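Local coordinates for methyltransferase (Thermus thermophilus, PDB 1WS6), which is probably an S-adenosylmethionine-dependent methyltransferase of Rossmann-like fold, related to enzymes that methylate a guanine of 16S ribosomal RNA, at residues D150-L153 / E157-V160; A30-L35 / G43-P48; A50-V55 / K80-R85; A59-W64 / T86-R91; A114-P119 / G129-S134. All coordinates share one frame; numbering follows the deposited sequence.

Contact 1 (D150-L153 / E157-V160); sequences DLYL and ERRV
The guanidinium group of Arg158 carries one edge of the Tyr152 ring on a face, while Leu151 O and a water lie at its own edge. Tyr152 CD1 stands over that face, 3.4 Å from Arg158 NH2. Seen from the tyrosine, NH2 and NE come in near the ring plane, so the two groups are not stacked; their planes are turned 49° apart. With CG anti to the backbone N (chi1 -179°), the Tyr152 ring lies across the end of the arginine at a slant, bringing CD1 over the guanidinium. At the guanidinium edge, Arg158 NH2 gives a weak hydrogen bond to Leu151 O, short at 2.6 Å but strongly bent, with an N-H...O angle of 126°. The same nitrogen donates to the water at 2.8 Å, and that water also accepts from Leu153 N at 3.0 Å. Strand 157-161 is the outermost strand at the antiparallel end of the Rossmann-like sheet, and residues 150-153 belong to the loop that leads to it from strand 141-148. Arg158 therefore ties an edge strand to its incoming loop, and its NH1 adds a hydrogen bond to Lys149 O. A leucine in its place would probably leave the carbonyls of Lys149 and Leu151 without this donor and the water bridge to Leu153 N broken. Leu153, buried, packs against Leu145 and His147 of strand 141-148, and Arg158 also touches His147.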
# COMPACT_ATOMS: atom_id res chain seq x y z
N ASP A 150 -14.85 -7.08 -9.98
CA ASP A 150 -15.48 -8.37 -10.22
C ASP A 150 -14.90 -9.49 -9.35
O ASP A 150 -15.51 -10.54 -9.19
CB ASP A 150 -15.40 -8.72 -11.71
CG ASP A 150 -16.34 -7.86 -12.57
OD1 ASP A 150 -16.31 -6.61 -12.42
OD2 ASP A 150 -17.11 -8.41 -13.39
N LEU A 151 -13.73 -9.25 -8.78
CA LEU A 151 -13.11 -10.23 -7.89
C LEU A 151 -13.83 -10.04 -6.56
O LEU A 151 -13.96 -8.90 -6.10
CB LEU A 151 -11.62 -9.92 -7.75
CG LEU A 151 -10.68 -10.98 -7.15
CD1 LEU A 151 -10.34 -10.62 -5.73
CD2 LEU A 151 -11.33 -12.36 -7.25
N TYR A 152 -14.30 -11.12 -5.94
CA TYR A 152 -15.00 -10.99 -4.66
C TYR A 152 -14.42 -11.79 -3.50
O TYR A 152 -14.14 -12.98 -3.63
CB TYR A 152 -16.47 -11.39 -4.81
CG TYR A 152 -17.23 -11.24 -3.50
CD1 TYR A 152 -17.51 -9.99 -2.98
CD2 TYR A 152 -17.59 -12.36 -2.75
CE1 TYR A 152 -18.12 -9.85 -1.75
CE2 TYR A 152 -18.21 -12.22 -1.51
CZ TYR A 152 -18.46 -10.96 -1.02
OH TYR A 152 -19.02 -10.81 0.22
N LEU A 153 -14.27 -11.12 -2.35
CA LEU A 153 -13.76 -11.76 -1.14
C LEU A 153 -14.77 -11.53 -0.03
O LEU A 153 -15.28 -10.42 0.14
CB LEU A 153 -12.42 -11.15 -0.71
CG LEU A 153 -11.17 -11.27 -1.58
CD1 LEU A 153 -11.35 -10.49 -2.86
CD2 LEU A 153 -9.99 -10.73 -0.82
N GLU A 157 -15.80 -5.87 4.43
CA GLU A 157 -16.63 -4.94 3.68
C GLU A 157 -15.91 -4.32 2.50
O GLU A 157 -14.71 -4.07 2.56
CB GLU A 157 -17.14 -3.86 4.62
CG GLU A 157 -17.98 -4.44 5.74
CD GLU A 157 -18.69 -5.71 5.29
OE1 GLU A 157 -18.19 -6.82 5.59
OE2 GLU A 157 -19.73 -5.59 4.60
N ARG A 158 -16.64 -4.09 1.42
CA ARG A 158 -16.04 -3.51 0.24
C ARG A 158 -16.55 -2.13 -0.14
O ARG A 158 -17.63 -1.71 0.26
CB ARG A 158 -16.18 -4.46 -0.95
CG ARG A 158 -17.54 -5.10 -1.09
CD ARG A 158 -17.78 -5.58 -2.52
NE ARG A 158 -16.80 -6.56 -2.95
CZ ARG A 158 -16.51 -6.81 -4.22
NH1 ARG A 158 -17.13 -6.14 -5.19
NH2 ARG A 158 -15.59 -7.71 -4.52
N ARG A 159 -15.72 -1.42 -0.90
CA ARG A 159 -16.02 -0.09 -1.41
C ARG A 159 -15.57 -0.15 -2.87
O ARG A 159 -14.42 -0.47 -3.15
CB ARG A 159 -15.21 0.99 -0.69
CG ARG A 159 -15.81 1.55 0.60
CD ARG A 159 -15.27 0.85 1.82
NE ARG A 159 -15.35 1.67 3.03
CZ ARG A 159 -14.61 2.75 3.26
NH1 ARG A 159 -13.72 3.17 2.36
NH2 ARG A 159 -14.76 3.42 4.40
N VAL A 160 -16.49 0.15 -3.78
CA VAL A 160 -16.20 0.13 -5.21
C VAL A 160 -15.93 1.54 -5.73
O VAL A 160 -16.61 2.48 -5.35
CB VAL A 160 -17.38 -0.48 -5.98
CG1 VAL A 160 -17.15 -0.37 -7.48
CG2 VAL A 160 -17.57 -1.94 -5.57
O HOH W 1 -14.52 -8.15 -1.96

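Contact 2 (A30-L35 / G43-P48); sequences ALFDYL and GRFLDP. Unlike the reference sequence in segment 43-48: Pro48 (reference Leu).
Phe32 and Leu35 of helix 25-38 meet Phe45 of strand 44-48, a central strand of the seven-stranded Rossmann-like sheet. The helix precedes this strand in the chain and lies against one face of the sheet. Along the helix, Leu31 points toward the strand and touches Phe115 of the neighbouring strand 111-116. Phe32 follows, one residue further round, and reaches the strand with the far end of its ring: CZ comes 4.2 Å from CZ of Phe45. The two rings are set at 31° to each other with centroids 6.0 Å apart, a slanting aromatic pair. Asp33 and Tyr34 turn to other partners, Asp33 forming a salt bridge with Arg36 and Tyr34 a cation-pi contact with Arg159. One turn after Phe32, Leu35 again faces the sheet, its side chain running nearly at a right angle to that of Phe45. The phenylalanine can meet both because its CG is anti to the backbone N (chi1 -171°), which sends the ring out from the strand into the layer where Val55 and Ala59 of helix 54-61 also touch it. At that ring's edge, near its plane, Leu35 CD2 sits 4.2 Å from Phe45 CE2.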
# COMPACT_ATOMS: atom_id res chain seq x y z
N ALA A 30 -10.00 8.53 -1.24
CA ALA A 30 -11.02 7.99 -0.33
C ALA A 30 -10.39 7.13 0.75
O ALA A 30 -10.72 7.26 1.93
CB ALA A 30 -12.07 7.18 -1.11
N LEU A 31 -9.48 6.25 0.36
CA LEU A 31 -8.82 5.39 1.33
C LEU A 31 -8.22 6.19 2.48
O LEU A 31 -8.44 5.86 3.65
CB LEU A 31 -7.72 4.56 0.67
CG LEU A 31 -6.97 3.74 1.73
CD1 LEU A 31 -7.96 2.84 2.45
CD2 LEU A 31 -5.85 2.93 1.11
N PHE A 32 -7.48 7.24 2.16
CA PHE A 32 -6.86 8.03 3.21
C PHE A 32 -7.80 8.94 3.99
O PHE A 32 -7.54 9.23 5.16
CB PHE A 32 -5.66 8.79 2.63
CG PHE A 32 -4.48 7.88 2.36
CD1 PHE A 32 -3.69 7.43 3.41
CD2 PHE A 32 -4.24 7.37 1.10
CE1 PHE A 32 -2.69 6.49 3.20
CE2 PHE A 32 -3.24 6.43 0.89
CZ PHE A 32 -2.46 5.99 1.95
N ASP A 33 -8.90 9.39 3.38
CA ASP A 33 -9.85 10.22 4.11
C ASP A 33 -10.32 9.34 5.26
O ASP A 33 -10.47 9.80 6.39
CB ASP A 33 -11.09 10.57 3.28
CG ASP A 33 -10.84 11.67 2.27
OD1 ASP A 33 -9.84 12.41 2.40
OD2 ASP A 33 -11.68 11.79 1.35
N TYR A 34 -10.55 8.07 4.95
CA TYR A 34 -11.00 7.10 5.93
C TYR A 34 -9.91 6.77 6.95
O TYR A 34 -10.16 6.77 8.15
CB TYR A 34 -11.41 5.81 5.22
CG TYR A 34 -11.82 4.72 6.17
CD1 TYR A 34 -13.01 4.80 6.89
CD2 TYR A 34 -11.01 3.61 6.38
CE1 TYR A 34 -13.38 3.82 7.78
CE2 TYR A 34 -11.37 2.62 7.28
CZ TYR A 34 -12.56 2.74 7.97
OH TYR A 34 -12.92 1.77 8.88
N LEU A 35 -8.71 6.49 6.46
CA LEU A 35 -7.59 6.14 7.32
C LEU A 35 -7.20 7.18 8.36
O LEU A 35 -6.90 6.82 9.49
CB LEU A 35 -6.37 5.78 6.46
CG LEU A 35 -6.12 4.29 6.24
CD1 LEU A 35 -7.42 3.51 6.28
CD2 LEU A 35 -5.41 4.10 4.91
N GLY A 43 0.37 5.29 12.80
CA GLY A 43 1.05 4.04 13.12
C GLY A 43 1.91 3.59 11.95
O GLY A 43 2.28 4.39 11.10
N ARG A 44 2.23 2.30 11.90
CA ARG A 44 3.05 1.77 10.82
C ARG A 44 2.18 1.26 9.66
O ARG A 44 1.19 0.56 9.87
CB ARG A 44 3.96 0.66 11.35
CG ARG A 44 4.95 1.14 12.40
CD ARG A 44 6.35 0.58 12.12
NE ARG A 44 6.29 -0.86 11.97
CZ ARG A 44 7.22 -1.61 11.39
NH1 ARG A 44 8.32 -1.06 10.90
NH2 ARG A 44 7.03 -2.92 11.29
N PHE A 45 2.58 1.64 8.45
CA PHE A 45 1.88 1.30 7.21
C PHE A 45 2.77 0.40 6.35
O PHE A 45 3.92 0.72 6.09
CB PHE A 45 1.53 2.61 6.48
CG PHE A 45 0.62 2.44 5.30
CD1 PHE A 45 1.11 2.05 4.06
CD2 PHE A 45 -0.74 2.70 5.41
CE1 PHE A 45 0.27 1.94 2.97
CE2 PHE A 45 -1.58 2.59 4.33
CZ PHE A 45 -1.08 2.21 3.11
N LEU A 46 2.23 -0.72 5.90
CA LEU A 46 2.97 -1.69 5.09
C LEU A 46 2.43 -1.68 3.67
O LEU A 46 1.23 -1.84 3.45
CB LEU A 46 2.80 -3.10 5.69
CG LEU A 46 3.82 -4.22 5.39
CD1 LEU A 46 3.10 -5.53 5.10
CD2 LEU A 46 4.70 -3.84 4.22
N ASP A 47 3.31 -1.50 2.69
CA ASP A 47 2.86 -1.48 1.30
C ASP A 47 3.67 -2.42 0.42
O ASP A 47 4.64 -2.01 -0.22
CB ASP A 47 2.91 -0.06 0.74
CG ASP A 47 2.56 0.01 -0.75
OD1 ASP A 47 1.90 -0.92 -1.27
OD2 ASP A 47 2.94 1.00 -1.41
N PRO A 48 3.29 -3.70 0.39
CA PRO A 48 3.96 -4.72 -0.42
C PRO A 48 3.45 -4.50 -1.84
O PRO A 48 2.28 -4.13 -2.03
CB PRO A 48 3.45 -6.02 0.19
CG PRO A 48 2.04 -5.66 0.58
CD PRO A 48 2.16 -4.26 1.15

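Contact 3 (A50-V55 / K80-R85); sequences AGSGAV and KENVRR
Ser52 and Asn82 make the close part of this contact, a buried polar link between a glycine-rich turn and helix 73-86. Asn82 ND2 donates to Ser52 O over 3.0 Å, and the bond is nearly straight, with an N-H...O angle of 164°. Ser52 O lies almost in the plane of the Asn82 amide, whereas the donor itself is tilted 33° from the carbonyl plane of the serine. The same ND2 also comes within 3.3 Å of Ser52 CB, so the nitrogen rests on the serine side chain as well as on its carbonyl. The turn matches the GxGxxG pattern through Gly51, Gly53 and Gly56, consistent with the loop after the first strand that binds S-adenosylmethionine in class I methyltransferases. At Gly53 the backbone has positive phi, where a beta carbon would be jammed against Ser52 O, the very atom that accepts from Asn82. The other end of the amide is occupied too, since Asn82 OD1 accepts from Lys15 N; with donor and acceptor both used, the flip of the amide is fixed. A leucine in place of Asn82 would probably leave Ser52 O and Lys15 N, both held by this one amide, without their partner. The loose side is the rest of the helix: Lys80 points away from the turn and is exposed, as is Arg84.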
# COMPACT_ATOMS: atom_id res chain seq x y z
N ALA A 50 4.61 -2.25 -3.74
CA ALA A 50 4.63 -0.81 -3.95
C ALA A 50 5.20 -0.69 -5.36
O ALA A 50 5.86 -1.60 -5.83
CB ALA A 50 5.55 -0.15 -2.94
N GLY A 51 4.92 0.40 -6.05
CA GLY A 51 5.49 0.53 -7.38
C GLY A 51 6.46 1.68 -7.28
O GLY A 51 7.52 1.56 -6.66
N SER A 52 6.08 2.81 -7.87
CA SER A 52 6.89 4.00 -7.79
C SER A 52 6.65 4.48 -6.36
O SER A 52 7.36 5.36 -5.87
CB SER A 52 6.39 5.05 -8.78
OG SER A 52 6.33 4.52 -10.09
N GLY A 53 5.63 3.90 -5.72
CA GLY A 53 5.30 4.24 -4.35
C GLY A 53 4.09 5.12 -4.09
O GLY A 53 3.94 5.66 -3.00
N ALA A 54 3.20 5.25 -5.08
CA ALA A 54 2.03 6.11 -4.93
C ALA A 54 1.30 6.00 -3.58
O ALA A 54 1.12 7.00 -2.88
CB ALA A 54 1.05 5.85 -6.06
N VAL A 55 0.90 4.80 -3.21
CA VAL A 55 0.18 4.62 -1.95
C VAL A 55 1.07 4.67 -0.71
O VAL A 55 0.74 5.35 0.26
CB VAL A 55 -0.65 3.31 -1.98
CG1 VAL A 55 0.26 2.11 -2.25
CG2 VAL A 55 -1.42 3.14 -0.67
N LYS A 80 12.99 5.04 -5.09
CA LYS A 80 13.99 5.79 -4.35
C LYS A 80 14.07 7.22 -4.84
O LYS A 80 14.25 8.15 -4.04
CB LYS A 80 15.35 5.09 -4.47
CG LYS A 80 15.34 3.72 -3.81
CD LYS A 80 16.71 3.07 -3.81
CE LYS A 80 16.67 1.72 -3.11
NZ LYS A 80 17.98 1.02 -3.09
N GLU A 81 13.93 7.41 -6.15
CA GLU A 81 13.95 8.75 -6.69
C GLU A 81 12.75 9.50 -6.12
O GLU A 81 12.85 10.68 -5.79
CB GLU A 81 13.85 8.74 -8.22
CG GLU A 81 15.00 8.04 -8.93
CD GLU A 81 15.08 8.40 -10.41
OE1 GLU A 81 15.88 7.77 -11.14
OE2 GLU A 81 14.34 9.32 -10.85
N ASN A 82 11.63 8.80 -5.98
CA ASN A 82 10.43 9.43 -5.46
C ASN A 82 10.53 9.75 -3.98
O ASN A 82 9.98 10.75 -3.53
CB ASN A 82 9.19 8.57 -5.76
CG ASN A 82 8.79 8.63 -7.23
OD1 ASN A 82 8.97 9.65 -7.88
ND2 ASN A 82 8.22 7.54 -7.74
N VAL A 83 11.22 8.90 -3.23
CA VAL A 83 11.40 9.12 -1.80
C VAL A 83 12.20 10.41 -1.67
O VAL A 83 11.99 11.21 -0.76
CB VAL A 83 12.16 7.92 -1.14
CG1 VAL A 83 12.79 8.34 0.19
CG2 VAL A 83 11.20 6.76 -0.90
N ARG A 84 13.12 10.62 -2.62
CA ARG A 84 13.95 11.81 -2.67
C ARG A 84 13.13 13.05 -3.02
O ARG A 84 13.17 14.05 -2.30
CB ARG A 84 15.07 11.64 -3.69
CG ARG A 84 16.26 10.87 -3.18
CD ARG A 84 17.29 11.78 -2.51
NE ARG A 84 18.28 12.27 -3.47
CZ ARG A 84 19.38 12.95 -3.14
NH1 ARG A 84 19.64 13.23 -1.86
NH2 ARG A 84 20.23 13.33 -4.08
N ARG A 85 12.40 13.00 -4.14
CA ARG A 85 11.60 14.14 -4.56
C ARG A 85 10.65 14.59 -3.46
O ARG A 85 10.48 15.78 -3.23
CB ARG A 85 10.76 13.80 -5.80
CG ARG A 85 11.55 13.38 -7.02
CD ARG A 85 10.63 12.98 -8.19
NE ARG A 85 10.14 14.11 -8.98
CZ ARG A 85 9.28 15.03 -8.54
NH1 ARG A 85 8.80 14.96 -7.31
NH2 ARG A 85 8.89 16.02 -9.33

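Contact 4 (A59-W64 / T86-R91)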
# COMPACT_ATOMS: atom_id res chain seq x y z
N ALA A 59 1.06 7.53 2.42
CA ALA A 59 0.98 7.23 3.85
C ALA A 59 2.10 7.96 4.59
O ALA A 59 1.86 8.58 5.62
CB ALA A 59 1.11 5.71 4.09
N ALA A 60 3.31 7.90 4.04
CA ALA A 60 4.45 8.56 4.66
C ALA A 60 4.18 10.05 4.77
O ALA A 60 4.42 10.66 5.81
CB ALA A 60 5.70 8.32 3.85
N SER A 61 3.67 10.63 3.69
CA SER A 61 3.39 12.05 3.67
C SER A 61 2.33 12.42 4.69
O SER A 61 2.27 13.56 5.15
CB SER A 61 2.91 12.48 2.28
OG SER A 61 2.57 13.85 2.26
N GLU A 62 1.50 11.46 5.05
CA GLU A 62 0.44 11.75 6.00
C GLU A 62 0.74 11.37 7.43
O GLU A 62 -0.16 11.31 8.26
CB GLU A 62 -0.87 11.12 5.52
CG GLU A 62 -1.47 11.87 4.34
CD GLU A 62 -2.81 11.33 3.88
OE1 GLU A 62 -3.68 11.02 4.72
OE2 GLU A 62 -2.99 11.22 2.64
N GLY A 63 2.01 11.14 7.73
CA GLY A 63 2.40 10.82 9.09
C GLY A 63 2.55 9.36 9.48
O GLY A 63 2.80 9.07 10.64
N TRP A 64 2.39 8.45 8.52
CA TRP A 64 2.56 7.03 8.82
C TRP A 64 4.02 6.66 8.72
O TRP A 64 4.79 7.33 8.03
CB TRP A 64 1.79 6.17 7.82
CG TRP A 64 0.33 6.29 7.91
CD1 TRP A 64 -0.46 7.25 7.34
CD2 TRP A 64 -0.54 5.45 8.66
NE1 TRP A 64 -1.77 7.05 7.69
CE2 TRP A 64 -1.85 5.95 8.51
CE3 TRP A 64 -0.34 4.32 9.45
CZ2 TRP A 64 -2.95 5.36 9.12
CZ3 TRP A 64 -1.43 3.73 10.05
CH2 TRP A 64 -2.72 4.25 9.89
N THR A 86 10.04 13.63 -2.77
CA THR A 86 9.10 13.97 -1.72
C THR A 86 9.79 14.34 -0.41
O THR A 86 9.20 14.97 0.46
CB THR A 86 8.12 12.80 -1.46
OG1 THR A 86 8.81 11.72 -0.82
CG2 THR A 86 7.53 12.31 -2.77
N GLY A 87 11.06 13.96 -0.30
CA GLY A 87 11.79 14.28 0.91
C GLY A 87 11.18 13.59 2.11
O GLY A 87 11.30 14.05 3.24
N LEU A 88 10.50 12.49 1.86
CA LEU A 88 9.88 11.74 2.94
C LEU A 88 10.81 10.64 3.44
O LEU A 88 11.70 10.18 2.71
CB LEU A 88 8.56 11.13 2.45
CG LEU A 88 7.45 12.14 2.17
CD1 LEU A 88 6.18 11.41 1.76
CD2 LEU A 88 7.20 12.96 3.43
N GLY A 89 10.59 10.25 4.69
CA GLY A 89 11.38 9.19 5.27
C GLY A 89 10.56 7.92 5.15
O GLY A 89 9.47 7.83 5.70
N ALA A 90 11.07 6.95 4.42
CA ALA A 90 10.34 5.70 4.24
C ALA A 90 11.34 4.58 4.08
O ALA A 90 12.44 4.79 3.56
CB ALA A 90 9.46 5.79 3.00
N ARG A 91 10.98 3.39 4.55
CA ARG A 91 11.87 2.24 4.42
C ARG A 91 11.53 1.57 3.11
O ARG A 91 10.37 1.28 2.83
CB ARG A 91 11.67 1.27 5.59
CG ARG A 91 12.54 0.00 5.54
CD ARG A 91 12.32 -0.85 6.81
NE ARG A 91 12.85 -2.21 6.75
CZ ARG A 91 14.13 -2.53 6.60
NH1 ARG A 91 15.05 -1.58 6.48
NH2 ARG A 91 14.51 -3.81 6.58
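Two Schellman motifs end helices 54-61 and 73-86 of the Rossmann-like fold, and the residues next to them, Ala60, Ser61 and Leu88, meet. Each motif has a glycine with positive phi as its C-prime residue, Gly63 in the first and Gly87 in the second. In the first, Trp64 N bonds to Ala59 O at 3.0 Å and Gly63 N to Ala60 O; Glu62 N also reaches Ala59 O, from the opposite face of its plane. In the second, Leu88 N turns back to Val83 O and Gly87 N to Arg84 O, which starts the chain on its way to strand 91-93.

Leu88, the residue just after the glycine, carries the contact. Its CG stands beside the backbone N and anti to the carbonyl carbon (chi1 -69°), and the extended chain lays a forked tip on the last turn of helix 54-61. CD1 does most of the touching: it comes 3.3 Å from Ser61 N, and rests 3.8 Å from Ala60 CB and 3.5 Å from Ser61 CB. The second methyl, CD2, comes 3.9 Å from Ser61 CA. Beyond the leucine, Gly89 O passes 4.2 Å from Ala60 CB. Ser61 OG is instead hydrogen-bonded to Gly6 O and Ala9 N of the N-terminal region.

With no hydrogen bond between them, the segments are held by packing of the leucine methyls on the helix backbone and on Ala60, while the amides of Gly63, Trp64, Gly87 and Leu88 bond within their caps.

Contact 5 (A114-P119 / G129-S134)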
# COMPACT_ATOMS: atom_id res chain seq x y z
N ALA A 114 -2.00 -2.55 6.40
CA ALA A 114 -1.25 -3.23 5.36
C ALA A 114 -2.08 -3.15 4.09
O ALA A 114 -3.11 -3.81 3.97
CB ALA A 114 -1.00 -4.69 5.74
N PHE A 115 -1.64 -2.30 3.16
CA PHE A 115 -2.32 -2.09 1.89
C PHE A 115 -1.63 -2.85 0.77
O PHE A 115 -0.42 -2.77 0.61
CB PHE A 115 -2.34 -0.59 1.53
CG PHE A 115 -2.80 -0.30 0.12
CD1 PHE A 115 -1.92 -0.40 -0.95
CD2 PHE A 115 -4.12 0.05 -0.13
CE1 PHE A 115 -2.35 -0.15 -2.26
CE2 PHE A 115 -4.56 0.31 -1.43
CZ PHE A 115 -3.68 0.20 -2.50
N MSE A 116 -2.42 -3.58 -0.01
CA MSE A 116 -1.86 -4.35 -1.10
C MSE A 116 -2.63 -4.17 -2.41
O MSE A 116 -3.81 -4.47 -2.50
CB MSE A 116 -1.82 -5.83 -0.71
CG MSE A 116 -1.36 -6.74 -1.81
SE MSE A 116 -1.05 -8.54 -1.16
CE MSE A 116 0.81 -8.34 -0.80
N ALA A 117 -1.93 -3.67 -3.42
CA ALA A 117 -2.52 -3.47 -4.74
C ALA A 117 -1.59 -4.10 -5.78
O ALA A 117 -0.91 -3.40 -6.54
CB ALA A 117 -2.70 -1.98 -5.02
N PRO A 118 -1.54 -5.43 -5.81
CA PRO A 118 -0.68 -6.14 -6.76
C PRO A 118 -1.22 -6.08 -8.18
O PRO A 118 -2.40 -5.79 -8.39
CB PRO A 118 -0.65 -7.55 -6.21
CG PRO A 118 -2.00 -7.71 -5.60
CD PRO A 118 -2.27 -6.37 -4.95
N PRO A 119 -0.36 -6.32 -9.18
CA PRO A 119 -0.83 -6.28 -10.57
C PRO A 119 -1.89 -7.35 -10.80
O PRO A 119 -1.67 -8.53 -10.54
CB PRO A 119 0.45 -6.52 -11.37
CG PRO A 119 1.32 -7.28 -10.44
CD PRO A 119 1.09 -6.59 -9.12
N GLY A 129 -4.52 -13.99 0.55
CA GLY A 129 -4.53 -15.05 1.53
C GLY A 129 -3.22 -15.12 2.29
O GLY A 129 -3.20 -15.29 3.50
N GLU A 130 -2.12 -14.99 1.56
CA GLU A 130 -0.79 -15.02 2.16
C GLU A 130 -0.58 -13.83 3.10
O GLU A 130 -0.03 -13.98 4.19
CB GLU A 130 0.28 -15.01 1.07
CG GLU A 130 0.34 -16.30 0.26
CD GLU A 130 0.94 -17.46 1.05
OE1 GLU A 130 0.81 -18.62 0.58
OE2 GLU A 130 1.55 -17.24 2.12
N LEU A 131 -1.01 -12.65 2.68
CA LEU A 131 -0.86 -11.46 3.50
C LEU A 131 -1.66 -11.65 4.79
O LEU A 131 -1.15 -11.45 5.89
CB LEU A 131 -1.40 -10.23 2.76
CG LEU A 131 -0.84 -8.85 3.10
CD1 LEU A 131 -1.89 -7.81 2.74
CD2 LEU A 131 -0.49 -8.73 4.57
N LEU A 132 -2.92 -12.04 4.64
CA LEU A 132 -3.80 -12.26 5.78
C LEU A 132 -3.23 -13.29 6.75
O LEU A 132 -3.39 -13.15 7.96
CB LEU A 132 -5.18 -12.71 5.29
CG LEU A 132 -5.78 -11.72 4.28
CD1 LEU A 132 -6.92 -12.38 3.51
CD2 LEU A 132 -6.25 -10.48 4.99
N ALA A 133 -2.57 -14.32 6.23
CA ALA A 133 -2.00 -15.37 7.07
C ALA A 133 -0.73 -14.94 7.81
O ALA A 133 -0.41 -15.50 8.86
CB ALA A 133 -1.71 -16.60 6.22
N SER A 134 -0.00 -13.97 7.26
CA SER A 134 1.24 -13.49 7.87
C SER A 134 0.99 -12.98 9.28
O SER A 134 1.88 -13.01 10.12
CB SER A 134 1.85 -12.35 7.05
OG SER A 134 1.19 -11.12 7.30
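Leu131 of helix 126-134 fits against Ala114 and selenomethionine Met116 of strand 111-116. The helix connects this strand to its parallel neighbour 141-148, a beta-alpha-beta crossover of the Rossmann-like sheet. Following the helix, Phe128 touches Met116 just ahead of the segment. One turn later comes Leu131, which points toward the strand and divides its two methyls between two residues on the same face. CD2 lies 4.2 Å from Ala114 CB; CD1 lies 4.0 Å from Met116 CB and 4.1 Å from Met116 SE. Leu131 and Met116 approach tip to tip, and the bend of the methionine at chi3 (-94°) turns CE out of the extended line of the chain. Tyr143 of strand 141-148 also touches Leu131. Further on, Leu132 leans on Tyr143 as well. Ser134 OG donates to Leu131 O at 2.8 Å, in the carbonyl plane, and is itself bonded to Leu136 N. Across the interface everything is apolar, so helix and strand are held by burial of aliphatic carbon and selenium, and the polar bond of Leu131 is made by its backbone O, three residues back from the serine.

From the N terminus, contact 2 comes first: helix 25-38 folds back on strand 44-48, with seven residues between the segments, the first three still helical. Contacts 3 and 4 then cross, their segments alternating along the chain as 50-55, 59-64, 80-85 and 86-91; together they join the turn before helix 54-61, and that helix's C-terminal end, to helix 73-86 and the turn after it. Contact 5 follows in series, setting helix 126-134 on strand 111-116, which lies beside strand 44-48 of contact 2. Last, contact 1 closes the loop before edge strand 157-161. None nests within another. Contact 2 is central, touching the other four, whereas contacts 1 and 3 lie on opposite sides of the chain's centre.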